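Dihydropteridine reductase (Dictyostelium discoideum, PDB 3ORF) catalyses the NADH- or NADPH-dependent reduction of quinonoid dihydropteridine to tetrahydropteridine, and probably so supplies tetrahydrobiopterin, the cofactor of aromatic amino acid hydroxylases. Local coordinates at residues Ser224-Ser227 with Asp228-Pro231. Sequence-based numbering, arbitrary orientation.
Sequences STNS and DSRP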
ATOM      1  N   SER A 224      -5.463 -25.874   6.919  1.00 33.04           N
ATOM      2  CA  SER A 224      -5.462 -25.858   8.404  1.00 34.53           C
ATOM      3  C   SER A 224      -5.193 -27.216   9.092  1.00 37.21           C
ATOM      4  O   SER A 224      -4.654 -27.228  10.189  1.00 38.09           O
ATOM      5  CB  SER A 224      -6.791 -25.344   8.901  1.00 32.92           C
ATOM      6  OG  SER A 224      -6.878 -24.018   8.456  1.00 32.94           O
ATOM      7  N   THR A 225      -5.533 -28.314   8.417  1.00 38.75           N
ATOM      8  CA  THR A 225      -5.512 -29.655   8.986  1.00 41.95           C
ATOM      9  C   THR A 225      -4.477 -30.573   8.335  1.00 43.10           C
ATOM     10  O   THR A 225      -4.114 -31.565   8.924  1.00 44.73           O
ATOM     11  CB  THR A 225      -6.870 -30.319   8.862  1.00 42.66           C
ATOM     12  OG1 THR A 225      -7.306 -30.239   7.507  1.00 43.09           O
ATOM     13  CG2 THR A 225      -7.894 -29.614   9.728  1.00 43.09           C
ATOM     14  N   ASN A 226      -3.989 -30.220   7.148  1.00 42.05           N
ATOM     15  CA  ASN A 226      -2.990 -31.001   6.416  1.00 42.64           C
ATOM     16  C   ASN A 226      -1.821 -30.105   5.974  1.00 42.10           C
ATOM     17  O   ASN A 226      -1.731 -29.567   4.840  1.00 39.35           O
ATOM     18  CB  ASN A 226      -3.663 -31.684   5.247  1.00 44.08           C
ATOM     19  CG  ASN A 226      -2.700 -32.458   4.383  1.00 48.32           C
ATOM     20  OD1 ASN A 226      -1.530 -32.642   4.721  1.00 50.81           O
ATOM     21  ND2 ASN A 226      -3.203 -32.928   3.232  1.00 54.49           N
ATOM     22  N   SER A 227      -0.915 -29.921   6.913  1.00 42.73           N
ATOM     23  CA  SER A 227       0.146 -28.954   6.731  1.00 42.73           C
ATOM     24  C   SER A 227       0.997 -29.265   5.469  1.00 41.21           C
ATOM     25  O   SER A 227       1.597 -28.373   4.890  1.00 40.38           O
ATOM     26  CB  SER A 227       0.970 -28.883   8.019  1.00 43.83           C
ATOM     27  OG  SER A 227       1.692 -30.101   8.166  1.00 47.47           O
ATOM     28  N   ASP A 228       0.964 -30.508   5.004  1.00 41.15           N
ATOM     29  CA  ASP A 228       1.662 -30.889   3.765  1.00 41.53           C
ATOM     30  C   ASP A 228       1.031 -30.298   2.526  1.00 39.50           C
ATOM     31  O   ASP A 228       1.638 -30.275   1.487  1.00 38.69           O
ATOM     32  CB  ASP A 228       1.586 -32.398   3.548  1.00 43.62           C
ATOM     33  CG  ASP A 228       2.699 -33.206   4.286  1.00 49.04           C
ATOM     34  OD1 ASP A 228       2.799 -34.400   3.881  1.00 55.89           O
ATOM     35  OD2 ASP A 228       3.402 -32.730   5.246  1.00 47.80           O
ATOM     36  N   SER A 229      -0.235 -29.912   2.602  1.00 37.83           N
ATOM     37  CA  SER A 229      -0.909 -29.482   1.408  1.00 36.71           C
ATOM     38  C   SER A 229      -0.655 -27.979   1.262  1.00 35.02           C
ATOM     39  O   SER A 229      -1.091 -27.388   0.303  1.00 34.42           O
ATOM     40  CB  SER A 229      -2.441 -29.752   1.500  1.00 37.37           C
ATOM     41  OG  SER A 229      -3.040 -28.730   2.304  1.00 35.03           O
ATOM     42  N   ARG A 230      -0.005 -27.366   2.243  1.00 33.56           N
ATOM     43  CA  ARG A 230       0.263 -25.932   2.206  1.00 31.72           C
ATOM     44  C   ARG A 230       1.198 -25.468   1.096  1.00 30.48           C
ATOM     45  O   ARG A 230       2.259 -26.053   0.852  1.00 29.38           O
ATOM     46  CB  ARG A 230       0.821 -25.448   3.544  1.00 33.07           C
ATOM     47  CG  ARG A 230      -0.256 -25.271   4.613  1.00 30.50           C
ATOM     48  CD  ARG A 230       0.414 -25.069   6.048  1.00 31.36           C
ATOM     49  NE  ARG A 230      -0.592 -25.228   7.095  1.00 32.49           N
ATOM     50  CZ  ARG A 230      -0.451 -24.891   8.392  1.00 34.74           C
ATOM     51  NH1 ARG A 230       0.641 -24.351   8.884  1.00 35.03           N
ATOM     52  NH2 ARG A 230      -1.436 -25.109   9.218  1.00 34.07           N
ATOM     53  N   PRO A 231       0.808 -24.402   0.373  1.00 27.96           N
ATOM     54  CA  PRO A 231       1.822 -23.910  -0.587  1.00 26.03           C
ATOM     55  C   PRO A 231       3.057 -23.375   0.139  1.00 25.06           C
ATOM     56  O   PRO A 231       3.016 -23.070   1.293  1.00 22.80           O
ATOM     57  CB  PRO A 231       1.122 -22.715  -1.274  1.00 25.09           C
ATOM     58  CG  PRO A 231      -0.357 -22.863  -0.946  1.00 23.91           C
ATOM     59  CD  PRO A 231      -0.462 -23.676   0.308  1.00 26.86           C
TER
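Ser229 gives two hydrogen bonds to Asn226 O just past the end of a helix. Asn226 O accepts from Ser229 N at 2.7 Å, with a nearly straight N-H line but from above the carbonyl plane. It also accepts from Ser229 OG at 3.0 Å, this time in the carbonyl plane. Ser229 OG sits between its own backbone N and carbonyl carbon (chi1 79°), a turn that brings the hydroxyl back to the carbonyl three residues earlier. One residue on, Arg230 N bonds to Ser227 O at 3.3 Å. The side chain of Asn226 adds a weak bond, with OD1 accepting from Asp228 N.

The two backbone bonds, Ser229 N to Asn226 O and Arg230 N to Ser227 O, each span three residues and belong to a short 3-10 turn, which follows helix 213-225 once Asn226 has left helical geometry. The turn leads the chain toward strand 236-242 of the Rossmann-type sheet of this short-chain dehydrogenase/reductase fold.

Two contacts are packing. Asn226 ND2 lies 3.7 Å from Ser229 CB. The Arg230 chain runs extended from CG to NE and passes back over Ser227, whose CB lies 4.1 Å above the guanidinium plane, toward its rim.

Ser224 O is near that plane at the edge, but at 4.0 Å from Arg230 NH2 it is too far for a bond. The polar groups bond outside the turn. Arg230 NE bonds to Trp223 O, and NH1 to Gly137 O. With an alanine here, Trp223 O and Gly137 O would probably lose these donors, and Ser227 CB the guanidinium face beside it. Ser224 OG bonds to Leu220 O and Thr90 OG1.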